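Local coordinates for CBS domain protein (Shewanella oneidensis, PDB 3LHH) that binds AMP through a pair of CBS domains and, judging from its family, probably belongs to a membrane protein with a flavin adenine dinucleotide-binding part, at residues A[115-120]-A[129-134]. Residues are numbered along the deposited sequence; the frame is centred on the assembly and turned at random.
Sequences NCNFVP and LEHFRT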
# COMPACT_ATOMS: atom_id res chain seq x y z
N ASN A 115 -2.31 5.36 -8.41
CA ASN A 115 -1.16 4.59 -8.88
C ASN A 115 -0.22 4.14 -7.77
O ASN A 115 -0.06 4.81 -6.77
CB ASN A 115 -0.35 5.38 -9.91
CG ASN A 115 0.89 4.62 -10.36
OD1 ASN A 115 0.80 3.47 -10.80
ND2 ASN A 115 2.06 5.26 -10.25
N CYS A 116 0.41 2.99 -7.98
CA CYS A 116 1.32 2.42 -7.01
C CYS A 116 2.66 2.18 -7.66
O CYS A 116 2.73 1.74 -8.81
CB CYS A 116 0.76 1.08 -6.52
SG CYS A 116 0.62 -0.18 -7.83
N ASN A 117 3.74 2.47 -6.94
CA ASN A 117 5.07 2.20 -7.48
C ASN A 117 5.68 0.93 -6.92
O ASN A 117 5.51 0.61 -5.75
CB ASN A 117 6.00 3.39 -7.28
CG ASN A 117 5.67 4.52 -8.22
OD1 ASN A 117 5.08 4.31 -9.28
ND2 ASN A 117 6.05 5.74 -7.84
N PHE A 118 6.37 0.21 -7.78
CA PHE A 118 7.10 -0.98 -7.38
C PHE A 118 8.60 -0.69 -7.37
O PHE A 118 9.08 0.10 -8.18
CB PHE A 118 6.82 -2.10 -8.37
CG PHE A 118 5.41 -2.59 -8.34
CD1 PHE A 118 4.43 -1.94 -9.08
CD2 PHE A 118 5.06 -3.70 -7.59
CE1 PHE A 118 3.12 -2.38 -9.06
CE2 PHE A 118 3.75 -4.16 -7.58
CZ PHE A 118 2.78 -3.50 -8.31
N VAL A 119 9.32 -1.32 -6.45
CA VAL A 119 10.76 -1.23 -6.43
C VAL A 119 11.37 -2.60 -6.16
O VAL A 119 10.75 -3.44 -5.51
CB VAL A 119 11.23 -0.25 -5.37
CG1 VAL A 119 10.70 1.14 -5.69
CG2 VAL A 119 10.78 -0.73 -3.99
N PRO A 120 12.60 -2.84 -6.66
CA PRO A 120 13.26 -4.12 -6.43
C PRO A 120 13.68 -4.24 -4.97
O PRO A 120 14.00 -3.23 -4.34
CB PRO A 120 14.53 -4.03 -7.29
CG PRO A 120 14.45 -2.73 -8.04
CD PRO A 120 13.48 -1.87 -7.33
N LEU A 129 15.04 5.61 0.28
CA LEU A 129 14.77 6.95 0.80
C LEU A 129 14.60 7.98 -0.32
O LEU A 129 13.63 8.75 -0.34
CB LEU A 129 15.92 7.39 1.68
CG LEU A 129 15.63 7.60 3.16
CD1 LEU A 129 15.23 6.28 3.77
CD2 LEU A 129 16.87 8.12 3.82
N GLU A 130 15.56 8.02 -1.24
CA GLU A 130 15.49 8.95 -2.36
C GLU A 130 14.29 8.70 -3.26
O GLU A 130 13.70 9.65 -3.78
CB GLU A 130 16.77 8.94 -3.19
CG GLU A 130 17.68 10.11 -2.86
CD GLU A 130 16.89 11.42 -2.67
OE1 GLU A 130 16.14 11.82 -3.60
OE2 GLU A 130 17.03 12.04 -1.59
N HIS A 131 13.94 7.42 -3.46
CA HIS A 131 12.74 7.08 -4.24
C HIS A 131 11.50 7.70 -3.57
O HIS A 131 10.65 8.28 -4.26
CB HIS A 131 12.58 5.57 -4.42
CG HIS A 131 11.34 5.18 -5.18
ND1 HIS A 131 10.11 5.02 -4.57
CD2 HIS A 131 11.14 4.97 -6.50
CE1 HIS A 131 9.21 4.71 -5.48
NE2 HIS A 131 9.80 4.68 -6.66
N PHE A 132 11.40 7.61 -2.24
CA PHE A 132 10.27 8.22 -1.53
C PHE A 132 10.23 9.75 -1.70
O PHE A 132 9.19 10.34 -2.00
CB PHE A 132 10.32 7.90 -0.02
CG PHE A 132 9.65 6.60 0.36
CD1 PHE A 132 10.40 5.49 0.74
CD2 PHE A 132 8.27 6.49 0.35
CE1 PHE A 132 9.78 4.29 1.10
CE2 PHE A 132 7.65 5.30 0.72
CZ PHE A 132 8.40 4.21 1.10
N ARG A 133 11.37 10.39 -1.49
CA ARG A 133 11.44 11.83 -1.60
C ARG A 133 11.09 12.32 -3.02
O ARG A 133 10.27 13.22 -3.20
CB ARG A 133 12.83 12.30 -1.18
CG ARG A 133 13.19 11.83 0.24
CD ARG A 133 14.42 12.53 0.78
NE ARG A 133 14.18 13.97 0.80
CZ ARG A 133 14.87 14.86 0.10
NH1 ARG A 133 15.88 14.47 -0.66
NH2 ARG A 133 14.55 16.14 0.17
N THR A 134 11.69 11.70 -4.02
CA THR A 134 11.42 12.01 -5.43
C THR A 134 9.95 11.86 -5.81
O THR A 134 9.37 12.72 -6.47
CB THR A 134 12.23 11.08 -6.35
OG1 THR A 134 13.63 11.26 -6.11
CG2 THR A 134 11.92 11.37 -7.80
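Val119 on the strand and His131 on the helix are the residues whose CA atoms come nearest across the two segments, 8.8 Å apart; no hydrogen bond joins the segments, so side chains alone bridge the gap. Asn117 and Val119, alternate residues of the extended chain, both direct their CB toward the helix, while Phe118 between them points away and meets the ring of Phe141. His131 spans the space: its CG lies anti to the backbone N (chi1 178°), which carries the imidazole out from the helix to the strand. Val119 places CG1 over one face of that ring, 3.8 Å from the centroid of the His131 ring and only 9° off its normal, a CH-pi contact made by a single methyl. Asn117 comes at the ring's edge instead, its CB in the ring plane and 3.9 Å from His131 CE1. The Asn117 amide is turned steeply to the imidazole, the two planes 76° apart, and Asn117 OD1 accepts a weak hydrogen bond from Asn115 ND2 (3.3 Å). Without the imidazole, as with an alanine here, the Val119 methyl and the Asn117 CB would probably lose their partner and a gap would be likely to open between strand and helix. Backbone bonds tie Asn117 and Val119 to strand 139-143, whose Val140 also touches His131. Strand 117-120, helix 125-135 and strand 139-143, the two strands parallel neighbours, form a beta-alpha-beta unit of a CBS domain, with the helix packed against the sheet.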